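Local coordinates for uncharacterized protein (PDB 3OT2), which is of unknown function but probably acts as a nuclease of the PD-(D/E)XK, restriction-endonuclease-like superfamily, at residues 51-54 against 55-59; 83-86 against 87-91; 96-99 against 100-104; 71-75 against 76-80. All coordinates share one frame; numbering follows the deposited sequence.

The four contacts follow one another along the chain in the order 1, 4, 2, 3, and most of them touch. Contact 2 is the common neighbour: I53 of contact 1 packs on V84, F85 meets both F102 of contact 3 and C71 of contact 4, and A99 N lies 2.9 Å from P91 O, a probable hydrogen bond. Contacts 3 and 4 are tied where T72 N lies 3.1 Å from F102 O, also a probable hydrogen bond. Contact 1 stands apart from contact 4, with centres about 24 Å apart. The bound 1,4-butanediol lies near contacts 3 and 4, about 6 Å from the side chains of I101 and S77, nearest atoms.

Contact 1: 51-54 against 55-59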
loop_
_atom_site.group_PDB
_atom_site.type_symbol
_atom_site.label_atom_id
_atom_site.label_comp_id
_atom_site.label_asym_id
_atom_site.label_seq_id
_atom_site.Cartn_x
_atom_site.Cartn_y
_atom_site.Cartn_z
ATOM N N SER A 51 -3.505 12.608 -21.087
ATOM C CA SER A 51 -3.785 12.675 -22.512
ATOM C C SER A 51 -4.646 11.482 -22.962
ATOM O O SER A 51 -5.684 11.674 -23.605
ATOM C CB SER A 51 -2.466 12.717 -23.286
ATOM O OG SER A 51 -2.669 12.655 -24.688
ATOM N N VAL A 52 -4.241 10.264 -22.570
ATOM C CA VAL A 52 -4.937 9.033 -22.949
ATOM C C VAL A 52 -6.357 8.994 -22.303
ATOM O O VAL A 52 -7.329 8.731 -23.011
ATOM C CB VAL A 52 -4.072 7.798 -22.619
ATOM C CG1 VAL A 52 -4.878 6.519 -22.728
ATOM C CG2 VAL A 52 -2.872 7.728 -23.557
ATOM N N ILE A 53 -6.482 9.300 -20.998
ATOM C CA ILE A 53 -7.797 9.326 -20.352
ATOM C C ILE A 53 -8.728 10.354 -21.041
ATOM O O ILE A 53 -9.863 10.013 -21.401
ATOM C CB ILE A 53 -7.674 9.596 -18.827
ATOM C CG1 ILE A 53 -6.975 8.397 -18.122
ATOM C CG2 ILE A 53 -9.070 9.877 -18.198
ATOM C CD1 ILE A 53 -6.443 8.756 -16.809
ATOM N N ASN A 54 -8.247 11.586 -21.250
ATOM C CA ASN A 54 -9.068 12.638 -21.857
ATOM C C ASN A 54 -9.467 12.301 -23.298
ATOM O O ASN A 54 -10.611 12.587 -23.688
ATOM C CB ASN A 54 -8.378 13.996 -21.785
ATOM C CG ASN A 54 -8.597 14.690 -20.462
ATOM O OD1 ASN A 54 -9.609 14.497 -19.794
ATOM N ND2 ASN A 54 -7.682 15.567 -20.078
ATOM N N SER A 55 -8.588 11.604 -24.059
ATOM C CA SER A 55 -8.935 11.206 -25.432
ATOM C C SER A 55 -10.173 10.285 -25.427
ATOM O O SER A 55 -10.964 10.335 -26.354
ATOM C CB SER A 55 -7.754 10.519 -26.122
ATOM O OG SER A 55 -7.576 9.209 -25.610
ATOM N N VAL A 56 -10.358 9.520 -24.341
ATOM C CA VAL A 56 -11.468 8.581 -24.134
ATOM C C VAL A 56 -12.702 9.272 -23.506
ATOM O O VAL A 56 -13.819 9.028 -23.975
ATOM C CB VAL A 56 -10.998 7.353 -23.284
ATOM C CG1 VAL A 56 -12.177 6.439 -22.898
ATOM C CG2 VAL A 56 -9.942 6.548 -24.036
ATOM N N VAL A 57 -12.532 10.120 -22.483
ATOM C CA VAL A 57 -13.708 10.676 -21.785
ATOM C C VAL A 57 -14.115 12.122 -22.145
ATOM O O VAL A 57 -15.270 12.473 -21.907
ATOM C CB VAL A 57 -13.570 10.554 -20.243
ATOM C CG1 VAL A 57 -13.550 9.089 -19.813
ATOM C CG2 VAL A 57 -12.353 11.328 -19.704
ATOM N N LYS A 58 -13.201 12.967 -22.646
ATOM C CA LYS A 58 -13.536 14.366 -22.910
ATOM C C LYS A 58 -14.400 14.585 -24.173
ATOM O O LYS A 58 -15.323 15.391 -24.050
ATOM C CB LYS A 58 -12.273 15.242 -22.985
ATOM C CG LYS A 58 -12.368 16.524 -22.176
ATOM C CD LYS A 58 -11.050 17.296 -22.170
ATOM C CE LYS A 58 -10.999 18.251 -23.320
ATOM N NZ LYS A 58 -9.800 19.107 -23.249
ATOM N N PRO A 59 -14.184 13.933 -25.362
ATOM C CA PRO A 59 -15.026 14.261 -26.541
ATOM C C PRO A 59 -16.547 14.185 -26.320
ATOM O O PRO A 59 -17.235 15.104 -26.751
ATOM C CB PRO A 59 -14.598 13.229 -27.585
ATOM C CG PRO A 59 -13.186 12.886 -27.218
ATOM C CD PRO A 59 -13.130 12.954 -25.720
#
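I53 and V57, one helical turn apart, lie side by side and point the same way, their CG2 methyls 3.9 Å from each other. With CG1 of V57 anti to its carbonyl carbon (chi1 -65°), CG2 is left between the backbone N and the carbonyl carbon and leans 3.3 Å from I53 O. That oxygen is a shared acceptor, taking V57 N at 2.9 Å and a weak i to i+3 bond from V56 N. N54 and K58 make the next pair: the aliphatic chain of K58 passes the amide, CD lying 3.9 Å from N54 OD1, while OD1 takes its hydrogen bond from A65 N on the adjoining strand. In S55, OG sits between the backbone N and the carbonyl carbon (chi1 74°), which points it at V52 O for a 2.7 Å bond; V56 N binds the same oxygen only weakly. K58 N reaches N54 O at 2.8 Å, and P59 CD rests 3.3 Å from that atom. Further out, I53 packs on W108 and I110 of strand 108-112, and V57 on A63. These are the C-terminal turns of helix 40-57, laid against the mixed beta-sheet, consistent with a restriction-endonuclease-like fold.

Contact 2: 83-86 against 87-91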
loop_
_atom_site.group_PDB
_atom_site.type_symbol
_atom_site.label_atom_id
_atom_site.label_comp_id
_atom_site.label_asym_id
_atom_site.label_seq_id
_atom_site.Cartn_x
_atom_site.Cartn_y
_atom_site.Cartn_z
ATOM N N SER A 83 -6.463 13.920 -11.269
ATOM C CA SER A 83 -7.822 13.827 -10.743
ATOM C C SER A 83 -8.787 13.732 -11.907
ATOM O O SER A 83 -8.720 14.550 -12.824
ATOM C CB SER A 83 -8.138 15.073 -9.920
ATOM O OG SER A 83 -7.518 14.923 -8.665
ATOM N N VAL A 84 -9.683 12.755 -11.874
ATOM C CA VAL A 84 -10.668 12.577 -12.944
ATOM C C VAL A 84 -12.064 12.758 -12.338
ATOM O O VAL A 84 -12.405 12.126 -11.334
ATOM C CB VAL A 84 -10.521 11.227 -13.714
ATOM C CG1 VAL A 84 -11.359 11.236 -14.988
ATOM C CG2 VAL A 84 -9.058 10.925 -14.057
ATOM N N PHE A 85 -12.852 13.665 -12.933
ATOM C CA PHE A 85 -14.223 13.944 -12.463
ATOM C C PHE A 85 -15.212 13.703 -13.563
ATOM O O PHE A 85 -14.989 14.187 -14.670
ATOM C CB PHE A 85 -14.350 15.427 -12.021
ATOM C CG PHE A 85 -13.646 15.779 -10.735
ATOM C CD1 PHE A 85 -12.309 16.138 -10.734
ATOM C CD2 PHE A 85 -14.333 15.783 -9.527
ATOM C CE1 PHE A 85 -11.661 16.459 -9.546
ATOM C CE2 PHE A 85 -13.688 16.131 -8.339
ATOM C CZ PHE A 85 -12.357 16.465 -8.357
ATOM N N ILE A 86 -16.335 13.017 -13.259
ATOM C CA ILE A 86 -17.423 12.813 -14.219
ATOM C C ILE A 86 -18.031 14.211 -14.457
ATOM O O ILE A 86 -17.892 15.094 -13.584
ATOM C CB ILE A 86 -18.455 11.729 -13.790
ATOM C CG1 ILE A 86 -19.304 12.177 -12.560
ATOM C CG2 ILE A 86 -17.736 10.372 -13.572
ATOM C CD1 ILE A 86 -20.441 11.204 -12.123
ATOM N N TRP A 87 -18.639 14.430 -15.646
ATOM C CA TRP A 87 -19.102 15.749 -16.050
ATOM C C TRP A 87 -20.034 16.401 -15.049
ATOM O O TRP A 87 -19.815 17.567 -14.736
ATOM C CB TRP A 87 -19.773 15.709 -17.426
ATOM C CG TRP A 87 -19.421 16.902 -18.270
ATOM C CD1 TRP A 87 -20.189 18.012 -18.476
ATOM C CD2 TRP A 87 -18.182 17.132 -18.966
ATOM N NE1 TRP A 87 -19.511 18.909 -19.271
ATOM C CE2 TRP A 87 -18.279 18.390 -19.590
ATOM C CE3 TRP A 87 -16.986 16.407 -19.102
ATOM C CZ2 TRP A 87 -17.238 18.922 -20.374
ATOM C CZ3 TRP A 87 -15.969 16.929 -19.889
ATOM C CH2 TRP A 87 -16.109 18.164 -20.532
ATOM N N SER A 88 -21.036 15.659 -14.515
ATOM C CA SER A 88 -22.033 16.185 -13.560
ATOM C C SER A 88 -21.411 16.663 -12.234
ATOM O O SER A 88 -22.035 17.444 -11.525
ATOM C CB SER A 88 -23.095 15.131 -13.267
ATOM O OG SER A 88 -22.534 13.984 -12.642
ATOM N N ARG A 89 -20.201 16.189 -11.895
ATOM C CA ARG A 89 -19.525 16.538 -10.639
ATOM C C ARG A 89 -18.476 17.651 -10.803
ATOM O O ARG A 89 -17.947 18.102 -9.795
ATOM C CB ARG A 89 -18.878 15.280 -10.011
ATOM C CG ARG A 89 -19.931 14.338 -9.429
ATOM C CD ARG A 89 -19.280 13.180 -8.705
ATOM N NE ARG A 89 -18.848 13.549 -7.354
ATOM C CZ ARG A 89 -17.585 13.626 -6.965
ATOM N NH1 ARG A 89 -16.602 13.394 -7.826
ATOM N NH2 ARG A 89 -17.290 13.951 -5.716
ATOM N N ILE A 90 -18.208 18.132 -12.036
ATOM C CA ILE A 90 -17.233 19.213 -12.239
ATOM C C ILE A 90 -17.881 20.535 -11.738
ATOM O O ILE A 90 -18.894 20.937 -12.296
ATOM C CB ILE A 90 -16.736 19.309 -13.716
ATOM C CG1 ILE A 90 -15.975 18.037 -14.145
ATOM C CG2 ILE A 90 -15.853 20.570 -13.925
ATOM C CD1 ILE A 90 -15.760 17.856 -15.635
ATOM N N PRO A 91 -17.357 21.183 -10.656
ATOM C CA PRO A 91 -17.962 22.454 -10.200
ATOM C C PRO A 91 -17.783 23.552 -11.252
ATOM O O PRO A 91 -16.704 23.706 -11.824
ATOM C CB PRO A 91 -17.217 22.765 -8.900
ATOM C CG PRO A 91 -15.924 22.062 -9.018
ATOM C CD PRO A 91 -16.184 20.821 -9.835
#
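I86 and R89 meet where strand 82-86 gives way to a short 3-10 turn, and they are joined by both backbone and side chain. Of the hydrogen bonds, the one from R89 N to I86 O (3.1 Å, N-H...O 146°) defines the i to i+3 turn, its donor standing well above the carbonyl plane. An overlapping turn is made by I90 N bonding W87 O at 3.2 Å.

The apolar contacts gather on two sides. CG1 of I86 is held between its backbone N and carbonyl carbon (chi1 69°), which swings the branch over the turn, where CG1 meets CG of R89 at 3.9 Å. On the other side, CG1 of I90 packs 3.7 Å from CB of F85, while CD1 of I90 sits 3.9 Å above one face of the W87 indole, displaced toward its rim. Separately, CD1 of I86 makes a van der Waals contact with the S88 hydroxyl, 3.5 Å from OG.

The remaining contact is between a charged group and a ring. The R89 chain bends at chi3 and carries its guanidinium to F85, NH1 coming 3.7 Å from CD2; the planes are only 16° apart, although NH1 approaches the ring obliquely. NH1 also forms a salt bridge with D107 OD2 and a hydrogen bond with A105 O, and D107 OD2 in turn accepts I86 N. NH1 thus serves D107, A105 and the F85 ring. D107 probably offsets much of the charge, and these bonds join the strand end to the residues before strand 108-112.

Contact 3: 96-99 against 100-104; sequences GEIA and NIFLI
Within the long connection between strands 82-86 and 108-112, I98 and F102 come together around a bend of the chain. Neither segment has helix or strand structure, and no hydrogen bond runs between them. The branch methyl of I98 does the touching: CG2 lies 3.6 Å from CZ of F102 and 3.7 Å from CE1, meeting the ring at its edge and near its plane rather than over a face. With CG1 anti to the carbonyl carbon (chi1 -60°), CG2 of I98 falls anti to the backbone N, on the side where the ring arrives. The carbonyl of A99 approaches the same ring rim, its O 3.5 Å from CE1 of F102. Within the bend, CB of A99 makes a local contact with I101 O at 3.8 Å.

Residues outside the two segments also pack on the ring. F102 meets the F85 ring with the two planes at about 60° and touches P91 and L69, while I98 rests on I90, R92, R64 and F66. Backbone hydrogen bonds link A99 to P91 and F102 to T72. The edge of F102 thus meets a methyl and a carbonyl oxygen, and its partly positive C-H rim probably suits the oxygen; across the bend the contact is apolar packing plus this rim near A99 O, with no hydrogen bond between the segments.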
loop_
_atom_site.group_PDB
_atom_site.type_symbol
_atom_site.label_atom_id
_atom_site.label_comp_id
_atom_site.label_asym_id
_atom_site.label_seq_id
_atom_site.Cartn_x
_atom_site.Cartn_y
_atom_site.Cartn_z
ATOM N N GLY A 96 -20.795 28.915 -16.750
ATOM C CA GLY A 96 -20.541 27.566 -17.229
ATOM C C GLY A 96 -19.092 27.136 -17.272
ATOM O O GLY A 96 -18.828 25.975 -17.576
ATOM N N GLU A 97 -18.138 28.035 -16.994
ATOM C CA GLU A 97 -16.747 27.617 -17.011
ATOM C C GLU A 97 -16.417 26.894 -15.707
ATOM O O GLU A 97 -17.086 27.110 -14.682
ATOM C CB GLU A 97 -15.804 28.787 -17.237
ATOM C CG GLU A 97 -15.520 29.585 -16.006
ATOM C CD GLU A 97 -14.502 30.637 -16.389
ATOM O OE1 GLU A 97 -14.855 31.487 -17.232
ATOM O OE2 GLU A 97 -13.334 30.561 -15.942
ATOM N N ILE A 98 -15.368 26.067 -15.733
ATOM C CA ILE A 98 -14.962 25.303 -14.554
ATOM C C ILE A 98 -14.505 26.275 -13.455
ATOM O O ILE A 98 -13.843 27.268 -13.747
ATOM C CB ILE A 98 -13.895 24.242 -14.898
ATOM C CG1 ILE A 98 -14.458 23.233 -15.952
ATOM C CG2 ILE A 98 -13.439 23.510 -13.630
ATOM C CD1 ILE A 98 -13.465 22.176 -16.528
ATOM N N ALA A 99 -14.944 26.003 -12.220
ATOM C CA ALA A 99 -14.627 26.740 -11.008
ATOM C C ALA A 99 -13.141 26.624 -10.671
ATOM O O ALA A 99 -12.493 25.646 -11.063
ATOM C CB ALA A 99 -15.451 26.182 -9.853
ATOM N N ASN A 100 -12.603 27.599 -9.922
ATOM C CA ASN A 100 -11.199 27.552 -9.512
ATOM C C ASN A 100 -10.987 26.609 -8.309
ATOM O O ASN A 100 -9.886 26.101 -8.120
ATOM C CB ASN A 100 -10.691 28.958 -9.169
ATOM C CG ASN A 100 -10.899 29.975 -10.268
ATOM O OD1 ASN A 100 -11.564 30.995 -10.086
ATOM N ND2 ASN A 100 -10.386 29.700 -11.441
ATOM N N ILE A 101 -12.024 26.396 -7.497
ATOM C CA ILE A 101 -11.953 25.613 -6.257
ATOM C C ILE A 101 -12.795 24.346 -6.376
ATOM O O ILE A 101 -13.926 24.385 -6.848
ATOM C CB ILE A 101 -12.382 26.485 -5.030
ATOM C CG1 ILE A 101 -11.618 27.833 -4.948
ATOM C CG2 ILE A 101 -12.349 25.724 -3.688
ATOM C CD1 ILE A 101 -10.045 27.856 -4.616
ATOM N N PHE A 102 -12.222 23.220 -5.927
ATOM C CA PHE A 102 -12.879 21.908 -5.928
ATOM C C PHE A 102 -12.963 21.445 -4.495
ATOM O O PHE A 102 -11.933 21.195 -3.876
ATOM C CB PHE A 102 -12.113 20.905 -6.804
ATOM C CG PHE A 102 -12.371 20.976 -8.293
ATOM C CD1 PHE A 102 -12.070 22.126 -9.014
ATOM C CD2 PHE A 102 -12.827 19.861 -8.988
ATOM C CE1 PHE A 102 -12.267 22.180 -10.398
ATOM C CE2 PHE A 102 -12.999 19.905 -10.377
ATOM C CZ PHE A 102 -12.732 21.069 -11.069
ATOM N N LEU A 103 -14.181 21.391 -3.949
ATOM C CA LEU A 103 -14.395 21.007 -2.553
ATOM C C LEU A 103 -14.925 19.570 -2.437
ATOM O O LEU A 103 -15.586 19.215 -1.456
ATOM C CB LEU A 103 -15.345 22.012 -1.861
ATOM C CG LEU A 103 -14.847 23.464 -1.767
ATOM C CD1 LEU A 103 -15.963 24.387 -1.307
ATOM C CD2 LEU A 103 -13.642 23.581 -0.843
ATOM N N ILE A 104 -14.585 18.726 -3.422
ATOM C CA ILE A 104 -15.071 17.347 -3.501
ATOM C C ILE A 104 -13.944 16.390 -3.913
ATOM O O ILE A 104 -12.935 16.811 -4.471
ATOM C CB ILE A 104 -16.284 17.243 -4.485
ATOM C CG1 ILE A 104 -15.963 17.854 -5.870
ATOM C CG2 ILE A 104 -17.584 17.850 -3.879
ATOM C CD1 ILE A 104 -16.830 17.348 -6.972
#

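Contact 4: 71-75 against 76-80; sequences CTFGD and HSTVP
T72 and S77 join their hydroxyls across the hairpin, OG1 to OG at 2.8 Å, with either able to donate. S77 OG extends anti to its backbone N (chi1 -176°), which brings it across to T72, and it is also bonded to R70 NH1. On either side of this non-hydrogen-bonded pair the backbones close tightly: C71 N reaches T78 O at 2.7 Å almost straight (N-H...O 171°), T78 N returns to C71 O at 2.9 Å, and at the turn end F73 N meets H76 O, also at 2.9 Å. H76 N answers to F73 O at 3.0 Å, its donor above the carbonyl plane. The CA of T72 lies 3.3 Å from H76 O in a CA-H...O contact. These strands, 71-73 and 76-78, form an antiparallel beta-hairpin closed by a type I' turn from F73 to H76, with G74 and D75 both at positive phi. T72 and S77 touch L12 of helix 12-15, S77 also touching F15 and L16, two residues of the 1,4-butanediol pocket.

On the face carrying C71, F73, H76 and T78, the side chains are linked more loosely, through water. One water bridges the strands, donating to C71 O at 3.0 Å and hydrogen-bonded to T78 OG1 at 2.7 Å, and rests over one face of the F73 ring toward its rim. H76 stacks on H128, whose NE2 is bonded to F73 O. The solvent side is the tip, where D75 is exposed and G74 partly so.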
loop_
_atom_site.group_PDB
_atom_site.type_symbol
_atom_site.label_atom_id
_atom_site.label_comp_id
_atom_site.label_asym_id
_atom_site.label_seq_id
_atom_site.Cartn_x
_atom_site.Cartn_y
_atom_site.Cartn_z
ATOM N N CYS A 71 -7.817 19.336 -4.447
ATOM C CA CYS A 71 -9.086 18.791 -3.983
ATOM C C CYS A 71 -9.126 18.904 -2.475
ATOM O O CYS A 71 -8.278 18.320 -1.796
ATOM C CB CYS A 71 -9.268 17.353 -4.459
ATOM S SG CYS A 71 -9.403 17.200 -6.262
ATOM N N THR A 72 -10.072 19.706 -1.953
ATOM C CA THR A 72 -10.203 19.956 -0.516
ATOM C C THR A 72 -11.506 19.346 -0.009
ATOM O O THR A 72 -12.582 19.810 -0.376
ATOM C CB THR A 72 -10.106 21.462 -0.226
ATOM O OG1 THR A 72 -8.884 21.946 -0.773
ATOM C CG2 THR A 72 -10.162 21.793 1.282
ATOM N N PHE A 73 -11.404 18.329 0.870
ATOM C CA PHE A 73 -12.566 17.636 1.424
ATOM C C PHE A 73 -12.138 16.815 2.638
ATOM O O PHE A 73 -10.962 16.467 2.766
ATOM C CB PHE A 73 -13.222 16.726 0.348
ATOM C CG PHE A 73 -12.269 15.710 -0.238
ATOM C CD1 PHE A 73 -11.481 16.026 -1.342
ATOM C CD2 PHE A 73 -12.119 14.457 0.341
ATOM C CE1 PHE A 73 -10.582 15.101 -1.866
ATOM C CE2 PHE A 73 -11.230 13.522 -0.196
ATOM C CZ PHE A 73 -10.463 13.855 -1.285
ATOM N N GLY A 74 -13.101 16.505 3.499
ATOM C CA GLY A 74 -12.906 15.708 4.709
ATOM C C GLY A 74 -11.774 16.162 5.607
ATOM O O GLY A 74 -11.044 15.321 6.139
ATOM N N ASP A 75 -11.620 17.498 5.763
ATOM C CA ASP A 75 -10.612 18.195 6.583
ATOM C C ASP A 75 -9.173 18.073 6.002
ATOM O O ASP A 75 -8.191 18.389 6.691
ATOM C CB ASP A 75 -10.650 17.747 8.061
ATOM C CG ASP A 75 -9.954 18.690 9.030
ATOM O OD1 ASP A 75 -10.184 19.920 8.934
ATOM O OD2 ASP A 75 -9.156 18.198 9.870
ATOM N N HIS A 76 -9.054 17.666 4.723
ATOM C CA HIS A 76 -7.763 17.558 4.034
ATOM C C HIS A 76 -7.773 18.404 2.784
ATOM O O HIS A 76 -8.837 18.614 2.201
ATOM C CB HIS A 76 -7.441 16.089 3.639
ATOM C CG HIS A 76 -7.173 15.133 4.776
ATOM N ND1 HIS A 76 -6.602 13.888 4.542
ATOM C CD2 HIS A 76 -7.436 15.246 6.104
ATOM C CE1 HIS A 76 -6.542 13.293 5.726
ATOM N NE2 HIS A 76 -7.041 14.067 6.691
ATOM N N SER A 77 -6.594 18.835 2.336
ATOM C CA SER A 77 -6.445 19.576 1.081
ATOM C C SER A 77 -5.280 18.962 0.315
ATOM O O SER A 77 -4.123 19.144 0.695
ATOM C CB SER A 77 -6.244 21.064 1.332
ATOM O OG SER A 77 -6.201 21.702 0.072
ATOM N N THR A 78 -5.593 18.175 -0.720
ATOM C CA THR A 78 -4.588 17.416 -1.456
ATOM C C THR A 78 -4.520 17.797 -2.931
ATOM O O THR A 78 -5.416 18.450 -3.463
ATOM C CB THR A 78 -4.845 15.901 -1.314
ATOM O OG1 THR A 78 -6.167 15.580 -1.756
ATOM C CG2 THR A 78 -4.623 15.403 0.122
ATOM N N VAL A 79 -3.421 17.395 -3.572
ATOM C CA VAL A 79 -3.161 17.662 -4.979
ATOM C C VAL A 79 -2.770 16.334 -5.643
ATOM O O VAL A 79 -1.580 16.084 -5.856
ATOM C CB VAL A 79 -2.095 18.775 -5.201
ATOM C CG1 VAL A 79 -2.009 19.162 -6.679
ATOM C CG2 VAL A 79 -2.380 20.010 -4.353
ATOM N N PRO A 80 -3.754 15.474 -6.005
ATOM C CA PRO A 80 -3.406 14.218 -6.679
ATOM C C PRO A 80 -2.647 14.510 -7.969
ATOM O O PRO A 80 -2.903 15.545 -8.591
ATOM C CB PRO A 80 -4.777 13.583 -6.973
ATOM C CG PRO A 80 -5.678 14.156 -5.961
ATOM C CD PRO A 80 -5.216 15.586 -5.825
HETATM O O HOH W 1 -8.105 15.941 0.059
#